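Long-range contacts in alkaline serine protease (Pseudoalteromonas sp., PDB 1Y9Z), which probably cleaves peptide bonds as a cold-adapted, subtilisin-like serine protease whose alpha/beta domain carries an inserted beta-barrel domain: residues A[179-184]-A[312-317]; A[215-220]-A[231-236]; A[277-282]-A[306-311]; A[289-294]-A[318-323]. One frame throughout, in Å; residues are numbered along the deposited sequence.

Contact 1: residues A[179-184]-A[312-317]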
loop_
_atom_site.group_PDB
_atom_site.type_symbol
_atom_site.label_atom_id
_atom_site.label_comp_id
_atom_site.label_asym_id
_atom_site.label_seq_id
_atom_site.Cartn_x
_atom_site.Cartn_y
_atom_site.Cartn_z
ATOM N N ALA A 179 8.679 -0.075 3.823
ATOM C CA ALA A 179 7.678 -0.998 3.298
ATOM C C ALA A 179 8.149 -2.447 3.289
ATOM O O ALA A 179 9.304 -2.732 2.970
ATOM C CB ALA A 179 7.294 -0.586 1.878
ATOM N N VAL A 180 7.244 -3.356 3.646
ATOM C CA VAL A 180 7.522 -4.791 3.619
ATOM C C VAL A 180 6.330 -5.447 2.934
ATOM O O VAL A 180 5.263 -4.833 2.822
ATOM C CB VAL A 180 7.682 -5.401 5.037
ATOM C CG1 VAL A 180 8.873 -4.776 5.743
ATOM C CG2 VAL A 180 6.409 -5.202 5.843
ATOM N N ASP A 181 6.504 -6.680 2.462
ATOM C CA ASP A 181 5.408 -7.377 1.793
ATOM C C ASP A 181 4.674 -8.328 2.738
ATOM O O ASP A 181 4.942 -8.335 3.941
ATOM C CB ASP A 181 5.914 -8.104 0.533
ATOM C CG ASP A 181 6.874 -9.239 0.838
ATOM O OD1 ASP A 181 7.557 -9.690 -0.108
ATOM O OD2 ASP A 181 6.941 -9.691 1.997
ATOM N N SER A 182 3.747 -9.124 2.207
ATOM C CA SER A 182 2.963 -10.025 3.050
ATOM C C SER A 182 3.717 -11.179 3.705
ATOM O O SER A 182 3.130 -11.945 4.469
ATOM C CB SER A 182 1.738 -10.557 2.290
ATOM O OG SER A 182 2.096 -11.409 1.221
ATOM N N ASN A 183 5.005 -11.318 3.407
ATOM C CA ASN A 183 5.806 -12.358 4.048
ATOM C C ASN A 183 6.743 -11.644 5.017
ATOM O O ASN A 183 7.622 -12.256 5.623
ATOM C CB ASN A 183 6.634 -13.149 3.033
ATOM C CG ASN A 183 7.345 -14.338 3.670
ATOM O OD1 ASN A 183 6.712 -15.183 4.301
ATOM N ND2 ASN A 183 8.661 -14.401 3.510
ATOM N N LEU A 184 6.532 -10.336 5.143
ATOM C CA LEU A 184 7.317 -9.468 6.014
ATOM C C LEU A 184 8.725 -9.236 5.488
ATOM O O LEU A 184 9.620 -8.841 6.232
ATOM C CB LEU A 184 7.362 -10.033 7.436
ATOM C CG LEU A 184 5.991 -10.120 8.115
ATOM C CD1 LEU A 184 6.153 -10.644 9.529
ATOM C CD2 LEU A 184 5.334 -8.745 8.127
ATOM N N SER A 312 9.755 -19.410 -3.471
ATOM C CA SER A 312 10.182 -19.449 -2.075
ATOM C C SER A 312 11.044 -18.267 -1.628
ATOM O O SER A 312 11.091 -17.949 -0.440
ATOM C CB SER A 312 10.928 -20.757 -1.795
ATOM O OG SER A 312 12.085 -20.860 -2.602
ATOM N N ALA A 313 11.723 -17.621 -2.571
ATOM C CA ALA A 313 12.574 -16.476 -2.249
ATOM C C ALA A 313 11.754 -15.297 -1.717
ATOM O O ALA A 313 12.150 -14.633 -0.758
ATOM C CB ALA A 313 13.361 -16.052 -3.480
ATOM N N LEU A 314 10.619 -15.034 -2.358
ATOM C CA LEU A 314 9.713 -13.957 -1.960
ATOM C C LEU A 314 8.296 -14.507 -2.070
ATOM O O LEU A 314 7.561 -14.182 -3.004
ATOM C CB LEU A 314 9.871 -12.741 -2.880
ATOM C CG LEU A 314 11.098 -11.845 -2.693
ATOM C CD1 LEU A 314 11.090 -10.751 -3.752
ATOM C CD2 LEU A 314 11.087 -11.234 -1.297
ATOM N N PRO A 315 7.893 -15.349 -1.105
ATOM C CA PRO A 315 6.570 -15.979 -1.060
ATOM C C PRO A 315 5.373 -15.052 -0.865
ATOM O O PRO A 315 4.230 -15.458 -1.079
ATOM C CB PRO A 315 6.714 -16.985 0.076
ATOM C CG PRO A 315 7.633 -16.277 1.016
ATOM C CD PRO A 315 8.685 -15.718 0.083
ATOM N N GLY A 316 5.627 -13.813 -0.459
ATOM C CA GLY A 316 4.534 -12.879 -0.251
ATOM C C GLY A 316 3.861 -12.462 -1.544
ATOM O O GLY A 316 4.321 -12.802 -2.634
ATOM N N LEU A 317 2.768 -11.716 -1.429
ATOM C CA LEU A 317 2.049 -11.258 -2.608
ATOM C C LEU A 317 2.845 -10.170 -3.324
ATOM O O LEU A 317 3.187 -9.140 -2.733
ATOM C CB LEU A 317 0.670 -10.721 -2.216
ATOM C CG LEU A 317 -0.227 -10.250 -3.364
ATOM C CD1 LEU A 317 -0.545 -11.416 -4.290
ATOM C CD2 LEU A 317 -1.508 -9.667 -2.790
HETATM O O HOH W 1 8.001 -12.259 0.039
HETATM O O HOH W 2 2.703 -8.272 -0.275
#
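Ser182 OG accepts a hydrogen bond from the backbone N of Leu317 at 2.8 Å, nearly straight at 164°, and it is the one direct polar link between these two loops. Followed outward, Ser182 CB stands 4.0 Å from Leu317 N; one bond further, OG takes up the N-H and also rests 3.2 Å from Gly316 CA. The hydroxyl gets there because OG sits between the backbone N and carbonyl carbon of its own residue (chi1 67°). An alanine in place of Ser182 would lose that acceptor and is likely to leave the Leu317 N-H without its partner. Segment 179-184 leaves strand 174-180 of the subtilisin-like alpha/beta sheet in a type I turn from Asp181 to Leu184. Asp181 opens it with an Asx turn, its OD2 accepting from Asn183 N, which comes from above the carboxylate plane. Segment 312-317 lies between strands 305-309 and 321-323 of what is evidently the inserted domain, so the contact probably forms part of the seam between the two domains. Gly316 fits here since a CB would clash with Asn183 N. Two waters extend the seam: one joins Asp181 OD1 to Gly316 N, the other Ser182 N to Leu317 O. Asn183, its amide nitrogen held by Asp185, lies beside the Pro315 ring, a compact apolar partner, with ND2 3.3 Å from Pro315 CG.

Contact 2: residues A[215-220]-A[231-236]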
loop_
_atom_site.group_PDB
_atom_site.type_symbol
_atom_site.label_atom_id
_atom_site.label_comp_id
_atom_site.label_asym_id
_atom_site.label_seq_id
_atom_site.Cartn_x
_atom_site.Cartn_y
_atom_site.Cartn_z
ATOM N N ARG A 215 -8.313 -0.865 -10.967
ATOM C CA ARG A 215 -8.229 -2.103 -11.715
ATOM C C ARG A 215 -8.195 -3.251 -10.718
ATOM O O ARG A 215 -7.578 -3.141 -9.657
ATOM C CB ARG A 215 -6.954 -2.097 -12.552
ATOM C CG ARG A 215 -6.905 -3.165 -13.602
ATOM C CD ARG A 215 -5.562 -3.157 -14.290
ATOM N NE ARG A 215 -5.516 -4.194 -15.307
ATOM C CZ ARG A 215 -4.407 -4.812 -15.687
ATOM N NH1 ARG A 215 -4.465 -5.749 -16.622
ATOM N NH2 ARG A 215 -3.246 -4.494 -15.127
ATOM N N LEU A 216 -8.866 -4.347 -11.052
ATOM C CA LEU A 216 -8.899 -5.504 -10.172
ATOM C C LEU A 216 -8.730 -6.786 -10.965
ATOM O O LEU A 216 -8.753 -6.774 -12.194
ATOM C CB LEU A 216 -10.218 -5.544 -9.396
ATOM C CG LEU A 216 -10.455 -4.390 -8.416
ATOM C CD1 LEU A 216 -11.871 -4.465 -7.860
ATOM C CD2 LEU A 216 -9.429 -4.456 -7.293
ATOM N N ALA A 217 -8.548 -7.886 -10.247
ATOM C CA ALA A 217 -8.383 -9.191 -10.866
ATOM C C ALA A 217 -9.149 -10.218 -10.047
ATOM O O ALA A 217 -9.532 -9.956 -8.904
ATOM C CB ALA A 217 -6.906 -9.558 -10.931
ATOM N N ASP A 218 -9.372 -11.390 -10.629
ATOM C CA ASP A 218 -10.096 -12.438 -9.933
ATOM C C ASP A 218 -9.765 -13.797 -10.535
ATOM O O ASP A 218 -9.334 -13.893 -11.688
ATOM C CB ASP A 218 -11.604 -12.180 -10.036
ATOM C CG ASP A 218 -12.399 -12.873 -8.943
ATOM O OD1 ASP A 218 -11.802 -13.614 -8.132
ATOM O OD2 ASP A 218 -13.631 -12.671 -8.892
ATOM N N ILE A 219 -9.947 -14.834 -9.726
ATOM C CA ILE A 219 -9.731 -16.218 -10.136
ATOM C C ILE A 219 -10.925 -16.958 -9.562
ATOM O O ILE A 219 -11.164 -16.904 -8.358
ATOM C CB ILE A 219 -8.458 -16.831 -9.520
ATOM C CG1 ILE A 219 -7.217 -16.098 -10.026
ATOM C CG2 ILE A 219 -8.377 -18.315 -9.880
ATOM C CD1 ILE A 219 -5.931 -16.548 -9.347
ATOM N N THR A 220 -11.675 -17.638 -10.421
ATOM C CA THR A 220 -12.849 -18.367 -9.972
ATOM C C THR A 220 -12.798 -19.836 -10.366
ATOM O O THR A 220 -12.479 -20.176 -11.505
ATOM C CB THR A 220 -14.141 -17.751 -10.549
ATOM O OG1 THR A 220 -14.234 -16.377 -10.151
ATOM C CG2 THR A 220 -15.364 -18.502 -10.041
ATOM N N VAL A 231 -5.440 -11.265 -5.496
ATOM C CA VAL A 231 -5.179 -11.548 -6.904
ATOM C C VAL A 231 -4.837 -10.219 -7.561
ATOM O O VAL A 231 -5.678 -9.328 -7.661
ATOM C CB VAL A 231 -6.411 -12.162 -7.601
ATOM C CG1 VAL A 231 -6.069 -12.521 -9.039
ATOM C CG2 VAL A 231 -6.874 -13.397 -6.840
ATOM N N VAL A 232 -3.594 -10.086 -8.002
ATOM C CA VAL A 232 -3.139 -8.844 -8.604
ATOM C C VAL A 232 -3.092 -8.867 -10.124
ATOM O O VAL A 232 -2.461 -9.741 -10.717
ATOM C CB VAL A 232 -1.731 -8.486 -8.082
ATOM C CG1 VAL A 232 -1.258 -7.178 -8.692
ATOM C CG2 VAL A 232 -1.748 -8.402 -6.568
ATOM N N PRO A 233 -3.774 -7.913 -10.779
ATOM C CA PRO A 233 -3.749 -7.886 -12.244
ATOM C C PRO A 233 -2.344 -7.455 -12.668
ATOM O O PRO A 233 -1.806 -6.482 -12.139
ATOM C CB PRO A 233 -4.821 -6.855 -12.588
ATOM C CG PRO A 233 -4.754 -5.903 -11.437
ATOM C CD PRO A 233 -4.604 -6.820 -10.239
ATOM N N HIS A 234 -1.742 -8.179 -13.606
ATOM C CA HIS A 234 -0.389 -7.841 -14.039
ATOM C C HIS A 234 -0.226 -6.414 -14.528
ATOM O O HIS A 234 -0.913 -5.978 -15.455
ATOM C CB HIS A 234 0.094 -8.786 -15.142
ATOM C CG HIS A 234 0.891 -9.951 -14.642
ATOM N ND1 HIS A 234 1.663 -9.896 -13.503
ATOM C CD2 HIS A 234 1.079 -11.187 -15.163
ATOM C CE1 HIS A 234 2.291 -11.048 -13.343
ATOM N NE2 HIS A 234 1.954 -11.848 -14.337
ATOM N N ASN A 235 0.694 -5.688 -13.899
ATOM C CA ASN A 235 0.985 -4.315 -14.280
ATOM C C ASN A 235 1.863 -4.406 -15.525
ATOM O O ASN A 235 3.089 -4.313 -15.444
ATOM C CB ASN A 235 1.737 -3.604 -13.150
ATOM C CG ASN A 235 1.944 -2.126 -13.422
ATOM O OD1 ASN A 235 2.622 -1.435 -12.661
ATOM N ND2 ASN A 235 1.359 -1.633 -14.505
ATOM N N ARG A 236 1.221 -4.605 -16.671
ATOM C CA ARG A 236 1.911 -4.745 -17.946
ATOM C C ARG A 236 2.378 -3.435 -18.562
ATOM O O ARG A 236 1.639 -2.449 -18.607
ATOM C CB ARG A 236 1.004 -5.481 -18.937
ATOM C CG ARG A 236 1.587 -5.679 -20.332
ATOM C CD ARG A 236 0.725 -6.669 -21.109
ATOM N NE ARG A 236 1.189 -6.919 -22.472
ATOM C CZ ARG A 236 0.678 -6.340 -23.555
ATOM N NH1 ARG A 236 1.162 -6.633 -24.756
ATOM N NH2 ARG A 236 -0.314 -5.467 -23.442
HETATM O O HOH W 3 -2.301 -6.973 -17.752
HETATM O O HOH W 4 -8.088 -8.288 -7.314
#
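The Pro233 ring is the bump that Arg215 and Ala217 close over. Pro233 CB lies against the centre of one face of the Arg215 guanidinium, 3.7 Å from CZ, while Pro233 CG meets the aliphatic Arg215 CD, and Pro233 CD comes 3.6 Å from Ala217 CB. Arginine suits this place because its chain, extended from CG to NE, runs past the ring in the opposite direction and still reaches the backbone beyond: NH2 donates to His234 O at 2.8 Å, nearly straight at 164°, the oxygen lying near the guanidinium plane while NH2 stands above the His234 carbonyl plane. Water 3 links Arg215 NH1 to the same carbonyl, and NE is held by Asn250. The strands 214-221 and 232-240 both belong to the large mixed sheet of the inserted beta-barrel domain, yet here they meet through side chains and water, and the touching parts, 215-219 and 231-235, run 136° apart. Ala217, small enough to let the other chain come close, offers its methyl between Val231 and Pro233. Val231 CG1, anti to its own N (chi1 -177°), fits against that methyl at 3.6 Å and against Ile219 CG1 at 3.9 Å. Val334 of strand 333-336 also touches Ala217 and Val231. Beside the methyl, water 4 accepts from Ala217 N and donates to Val231 O.

Contact 3: residues A[277-282]-A[306-311]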
loop_
_atom_site.group_PDB
_atom_site.type_symbol
_atom_site.label_atom_id
_atom_site.label_comp_id
_atom_site.label_asym_id
_atom_site.label_seq_id
_atom_site.Cartn_x
_atom_site.Cartn_y
_atom_site.Cartn_z
ATOM N N CYS A 277 -3.053 -21.338 -17.470
ATOM C CA CYS A 277 -1.708 -21.749 -17.104
ATOM C C CYS A 277 -1.191 -21.215 -15.776
ATOM O O CYS A 277 -1.008 -20.010 -15.600
ATOM C CB CYS A 277 -0.778 -21.338 -18.238
ATOM S SG CYS A 277 0.947 -21.911 -18.214
ATOM N N LEU A 278 -0.961 -22.137 -14.846
ATOM C CA LEU A 278 -0.432 -21.813 -13.527
ATOM C C LEU A 278 1.078 -21.995 -13.618
ATOM O O LEU A 278 1.555 -23.004 -14.139
ATOM C CB LEU A 278 -1.004 -22.768 -12.477
ATOM C CG LEU A 278 -0.550 -22.589 -11.024
ATOM C CD1 LEU A 278 -1.085 -21.272 -10.474
ATOM C CD2 LEU A 278 -1.056 -23.753 -10.189
ATOM N N VAL A 279 1.836 -21.023 -13.125
ATOM C CA VAL A 279 3.288 -21.121 -13.183
ATOM C C VAL A 279 3.974 -20.401 -12.031
ATOM O O VAL A 279 3.575 -19.304 -11.634
ATOM C CB VAL A 279 3.829 -20.558 -14.519
ATOM C CG1 VAL A 279 3.468 -19.087 -14.656
ATOM C CG2 VAL A 279 5.337 -20.754 -14.594
ATOM N N GLU A 280 5.006 -21.036 -11.489
ATOM C CA GLU A 280 5.762 -20.451 -10.395
ATOM C C GLU A 280 6.658 -19.367 -10.973
ATOM O O GLU A 280 7.229 -19.529 -12.052
ATOM C CB GLU A 280 6.617 -21.518 -9.707
ATOM C CG GLU A 280 7.423 -20.999 -8.526
ATOM C CD GLU A 280 8.337 -22.057 -7.942
ATOM O OE1 GLU A 280 9.224 -22.538 -8.673
ATOM O OE2 GLU A 280 8.166 -22.407 -6.755
ATOM N N ARG A 281 6.767 -18.255 -10.259
ATOM C CA ARG A 281 7.603 -17.150 -10.702
ATOM C C ARG A 281 9.080 -17.537 -10.652
ATOM O O ARG A 281 9.553 -18.086 -9.658
ATOM C CB ARG A 281 7.360 -15.923 -9.814
ATOM C CG ARG A 281 8.304 -14.760 -10.081
ATOM C CD ARG A 281 7.973 -13.558 -9.205
ATOM N NE ARG A 281 6.661 -13.003 -9.533
ATOM C CZ ARG A 281 5.632 -12.947 -8.693
ATOM N NH1 ARG A 281 5.741 -13.408 -7.454
ATOM N NH2 ARG A 281 4.479 -12.435 -9.103
ATOM N N VAL A 282 9.797 -17.264 -11.739
ATOM C CA VAL A 282 11.225 -17.556 -11.808
ATOM C C VAL A 282 11.952 -16.225 -11.685
ATOM O O VAL A 282 11.850 -15.368 -12.564
ATOM C CB VAL A 282 11.612 -18.223 -13.146
ATOM C CG1 VAL A 282 13.123 -18.414 -13.212
ATOM C CG2 VAL A 282 10.910 -19.563 -13.277
ATOM N N ILE A 306 -3.285 -16.648 -17.573
ATOM C CA ILE A 306 -2.069 -16.983 -16.839
ATOM C C ILE A 306 -2.100 -16.573 -15.371
ATOM O O ILE A 306 -2.536 -15.475 -15.029
ATOM C CB ILE A 306 -0.841 -16.327 -17.507
ATOM C CG1 ILE A 306 -0.791 -16.709 -18.988
ATOM C CG2 ILE A 306 0.437 -16.777 -16.808
ATOM C CD1 ILE A 306 0.231 -15.933 -19.793
ATOM N N ILE A 307 -1.626 -17.472 -14.513
ATOM C CA ILE A 307 -1.564 -17.225 -13.078
ATOM C C ILE A 307 -0.152 -17.509 -12.585
ATOM O O ILE A 307 0.282 -18.660 -12.560
ATOM C CB ILE A 307 -2.523 -18.136 -12.295
ATOM C CG1 ILE A 307 -3.962 -17.917 -12.765
ATOM C CG2 ILE A 307 -2.405 -17.843 -10.805
ATOM C CD1 ILE A 307 -4.950 -18.901 -12.168
ATOM N N VAL A 308 0.559 -16.457 -12.199
ATOM C CA VAL A 308 1.921 -16.591 -11.697
ATOM C C VAL A 308 1.898 -16.545 -10.176
ATOM O O VAL A 308 1.319 -15.628 -9.593
ATOM C CB VAL A 308 2.815 -15.440 -12.203
ATOM C CG1 VAL A 308 4.213 -15.565 -11.611
ATOM C CG2 VAL A 308 2.875 -15.451 -13.721
ATOM N N TYR A 309 2.508 -17.534 -9.527
ATOM C CA TYR A 309 2.548 -17.532 -8.072
ATOM C C TYR A 309 3.973 -17.371 -7.559
ATOM O O TYR A 309 4.936 -17.781 -8.207
ATOM C CB TYR A 309 1.889 -18.790 -7.479
ATOM C CG TYR A 309 2.551 -20.119 -7.772
ATOM C CD1 TYR A 309 2.342 -20.780 -8.983
ATOM C CD2 TYR A 309 3.337 -20.751 -6.806
ATOM C CE1 TYR A 309 2.893 -22.042 -9.222
ATOM C CE2 TYR A 309 3.893 -22.009 -7.035
ATOM C CZ TYR A 309 3.665 -22.649 -8.243
ATOM O OH TYR A 309 4.195 -23.902 -8.466
ATOM N N SER A 310 4.092 -16.750 -6.393
ATOM C CA SER A 310 5.385 -16.482 -5.777
ATOM C C SER A 310 6.261 -17.699 -5.520
ATOM O O SER A 310 5.772 -18.786 -5.208
ATOM C CB SER A 310 5.181 -15.735 -4.457
ATOM O OG SER A 310 4.488 -14.517 -4.667
ATOM N N ASN A 311 7.568 -17.497 -5.651
ATOM C CA ASN A 311 8.540 -18.551 -5.399
ATOM C C ASN A 311 8.934 -18.468 -3.925
ATOM O O ASN A 311 8.505 -17.559 -3.214
ATOM C CB ASN A 311 9.772 -18.374 -6.292
ATOM C CG ASN A 311 10.319 -16.961 -6.263
ATOM O OD1 ASN A 311 10.607 -16.413 -5.198
ATOM N ND2 ASN A 311 10.469 -16.364 -7.438
HETATM O O HOH W 5 2.976 -12.759 -6.175
HETATM O O HOH W 6 8.077 -14.295 -5.783
#
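Tyr309 lays its ring against the neighbouring strand, with Glu280 CA over one face, 3.7 Å from the centroid in a CH-pi contact, and Glu280 CB 3.5 Å from Tyr309 CZ. The ring can lean across because Tyr309 CG lies between its backbone N and carbonyl carbon (chi1 65°), while its OH goes on to Glu259. On the side of the sheet that carries Leu278, Glu280, Ile307 and Tyr309, Leu278 CD1 wedges in, 3.7 Å from Ile307 CG2 and touching Tyr309 CD1; on the other, Val279 and Val308 lie side by side, branched residues well suited to a strand. Four backbone bonds, Ile307 N to Cys277 O, Val279 N to Ile307 O, Tyr309 N to Val279 O and Arg281 N to Tyr309 O, hold the strands parallel. They are the two strands of a beta-alpha-beta crossover in the inserted domain, connected by helix 291-300, to which Cys277 is tied through its disulfide with Cys298. Past the strands the contact is looser and watered, yet still buried. Asn311 ND2 donates to Arg281 O at 3.0 Å. Arg281 CB packs 3.6 Å from Val308 CG1; a bend at chi3 (-65°) turns the guanidinium toward Ser310, NH1 bonding weakly to Ser310 OG and meeting waters 5 and 6 in the guanidinium plane, while NE pairs with Glu291. Glu280, more exposed, salt-bridges Arg338.

Contact 4: residues A[289-294]-A[318-323]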
loop_
_atom_site.group_PDB
_atom_site.type_symbol
_atom_site.label_atom_id
_atom_site.label_comp_id
_atom_site.label_asym_id
_atom_site.label_seq_id
_atom_site.Cartn_x
_atom_site.Cartn_y
_atom_site.Cartn_z
ATOM N N TYR A 289 13.591 -7.030 -14.143
ATOM C CA TYR A 289 12.148 -7.263 -14.127
ATOM C C TYR A 289 11.865 -8.568 -14.871
ATOM O O TYR A 289 11.475 -8.558 -16.039
ATOM C CB TYR A 289 11.445 -6.087 -14.805
ATOM C CG TYR A 289 11.738 -4.764 -14.133
ATOM C CD1 TYR A 289 11.097 -4.405 -12.949
ATOM C CD2 TYR A 289 12.690 -3.888 -14.656
ATOM C CE1 TYR A 289 11.396 -3.209 -12.298
ATOM C CE2 TYR A 289 12.999 -2.690 -14.012
ATOM C CZ TYR A 289 12.349 -2.357 -12.833
ATOM O OH TYR A 289 12.657 -1.183 -12.186
ATOM N N PRO A 290 12.049 -9.711 -14.188
ATOM C CA PRO A 290 11.851 -11.067 -14.712
ATOM C C PRO A 290 10.432 -11.628 -14.823
ATOM O O PRO A 290 10.260 -12.757 -15.281
ATOM C CB PRO A 290 12.701 -11.907 -13.773
ATOM C CG PRO A 290 12.430 -11.250 -12.461
ATOM C CD PRO A 290 12.541 -9.769 -12.797
ATOM N N GLU A 291 9.424 -10.866 -14.415
ATOM C CA GLU A 291 8.051 -11.361 -14.473
ATOM C C GLU A 291 7.691 -11.953 -15.838
ATOM O O GLU A 291 6.974 -12.951 -15.922
ATOM C CB GLU A 291 7.067 -10.239 -14.126
ATOM C CG GLU A 291 5.671 -10.732 -13.754
ATOM C CD GLU A 291 5.651 -11.516 -12.449
ATOM O OE1 GLU A 291 4.568 -11.991 -12.044
ATOM O OE2 GLU A 291 6.721 -11.658 -11.820
ATOM N N ILE A 292 8.206 -11.342 -16.901
ATOM C CA ILE A 292 7.930 -11.787 -18.264
ATOM C C ILE A 292 8.384 -13.214 -18.586
ATOM O O ILE A 292 7.818 -13.866 -19.463
ATOM C CB ILE A 292 8.572 -10.820 -19.293
ATOM C CG1 ILE A 292 8.154 -11.203 -20.716
ATOM C CG2 ILE A 292 10.089 -10.849 -19.162
ATOM C CD1 ILE A 292 6.663 -11.075 -20.975
ATOM N N ASN A 293 9.395 -13.708 -17.882
ATOM C CA ASN A 293 9.894 -15.053 -18.150
ATOM C C ASN A 293 8.878 -16.165 -17.904
ATOM O O ASN A 293 8.555 -16.921 -18.821
ATOM C CB ASN A 293 11.171 -15.303 -17.347
ATOM C CG ASN A 293 12.295 -14.376 -17.761
ATOM O OD1 ASN A 293 12.601 -14.253 -18.947
ATOM N ND2 ASN A 293 12.913 -13.719 -16.789
ATOM N N SER A 294 8.372 -16.270 -16.679
ATOM C CA SER A 294 7.382 -17.299 -16.367
ATOM C C SER A 294 6.091 -17.029 -17.129
ATOM O O SER A 294 5.436 -17.952 -17.615
ATOM C CB SER A 294 7.085 -17.332 -14.864
ATOM O OG SER A 294 8.176 -17.860 -14.128
ATOM N N GLN A 318 3.146 -10.402 -4.596
ATOM C CA GLN A 318 3.909 -9.436 -5.377
ATOM C C GLN A 318 3.065 -8.766 -6.460
ATOM O O GLN A 318 2.172 -9.384 -7.043
ATOM C CB GLN A 318 5.116 -10.120 -6.030
ATOM C CG GLN A 318 5.981 -10.946 -5.079
ATOM C CD GLN A 318 6.544 -10.135 -3.924
ATOM O OE1 GLN A 318 7.061 -9.033 -4.116
ATOM N NE2 GLN A 318 6.459 -10.686 -2.717
ATOM N N ASN A 319 3.360 -7.494 -6.712
ATOM C CA ASN A 319 2.681 -6.693 -7.730
ATOM C C ASN A 319 3.816 -6.100 -8.565
ATOM O O ASN A 319 4.034 -4.890 -8.570
ATOM C CB ASN A 319 1.875 -5.573 -7.058
ATOM C CG ASN A 319 1.267 -4.596 -8.055
ATOM O OD1 ASN A 319 0.997 -3.440 -7.716
ATOM N ND2 ASN A 319 1.040 -5.053 -9.277
ATOM N N PRO A 320 4.552 -6.954 -9.291
ATOM C CA PRO A 320 5.675 -6.509 -10.117
ATOM C C PRO A 320 5.320 -5.923 -11.470
ATOM O O PRO A 320 4.196 -6.063 -11.951
ATOM C CB PRO A 320 6.496 -7.777 -10.264
ATOM C CG PRO A 320 5.421 -8.806 -10.452
ATOM C CD PRO A 320 4.374 -8.416 -9.402
ATOM N N PHE A 321 6.296 -5.262 -12.081
ATOM C CA PHE A 321 6.103 -4.700 -13.404
ATOM C C PHE A 321 6.278 -5.837 -14.399
ATOM O O PHE A 321 7.280 -6.555 -14.360
ATOM C CB PHE A 321 7.145 -3.620 -13.711
ATOM C CG PHE A 321 6.932 -2.336 -12.969
ATOM C CD1 PHE A 321 7.693 -2.031 -11.846
ATOM C CD2 PHE A 321 5.973 -1.424 -13.397
ATOM C CE1 PHE A 321 7.502 -0.833 -11.159
ATOM C CE2 PHE A 321 5.772 -0.224 -12.718
ATOM C CZ PHE A 321 6.539 0.071 -11.597
ATOM N N LEU A 322 5.293 -6.022 -15.269
ATOM C CA LEU A 322 5.385 -7.050 -16.294
ATOM C C LEU A 322 5.917 -6.331 -17.523
ATOM O O LEU A 322 5.149 -5.806 -18.332
ATOM C CB LEU A 322 4.012 -7.662 -16.595
ATOM C CG LEU A 322 3.966 -8.637 -17.782
ATOM C CD1 LEU A 322 4.943 -9.784 -17.567
ATOM C CD2 LEU A 322 2.550 -9.167 -17.949
ATOM N N VAL A 323 7.240 -6.273 -17.634
ATOM C CA VAL A 323 7.883 -5.614 -18.762
ATOM C C VAL A 323 7.786 -6.548 -19.964
ATOM O O VAL A 323 8.454 -7.579 -20.019
ATOM C CB VAL A 323 9.359 -5.300 -18.447
ATOM C CG1 VAL A 323 9.990 -4.540 -19.601
ATOM C CG2 VAL A 323 9.447 -4.482 -17.170
HETATM O O HOH W 7 8.844 -8.444 -16.677
#
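Ile292, in the first turn of helix 291-300, packs on the short strand 321-323, which pairs in parallel with strand 232-240 in the inserted beta-barrel domain; the loop before the helix joins in through Tyr289. The apolar contacts come first. Leu322 CD1 nestles against the start of the helix, 3.7 Å from Ile292 CA and 4.0 Å from Ile292 CD1, the two side chains crossing at about a right angle. Further out, Val323 CG2 touches Tyr289 CB at 3.5 Å, and Tyr289 CE1 meets Phe321 CD1 at 3.9 Å; these two large rings lie at the exposed margin with their planes 89° apart. A charged residue makes the next kind of contact. Glutamate suits its place because its flexible chain, bent at chi2 (67°), can lay Glu291 CD 3.4 Å from Pro320 CG while OE2 still reaches Arg281 in a salt bridge. Were Glu291 shortened to alanine, Arg281 would probably lose this countercharge and Pro320 CG this neighbour. The two segments share no direct hydrogen bond, so the polar link is water: water 7 accepts from Ile292 N and Val323 N and lies 2.7 Å from Tyr289 O. Nearby, Val323 O is set 3.3 Å from Ile292 CB.

From the N terminus, residues 179-184 leave the alpha/beta domain and meet their partner only at 312-317, so contact 1 closes a long loop that enters the inserted domain. Contacts 2 and 3 both nest within it, in series: contact 2 closes a short excursion between strands 214-221 and 232-240, and contact 3 then joins the outer strands of the unit around helix 291-300. Contact 4 starts inside contacts 1 and 3 and ends beyond both, crossing each. A probable hydrogen bond from Ser294 OG to Glu280 O couples contact 4 to contact 3, Gln318 NE2 probably hydrogen-bonds Asp181 of contact 1, and strand pairing at Asn235 and Leu322 joins contact 2 to contact 4.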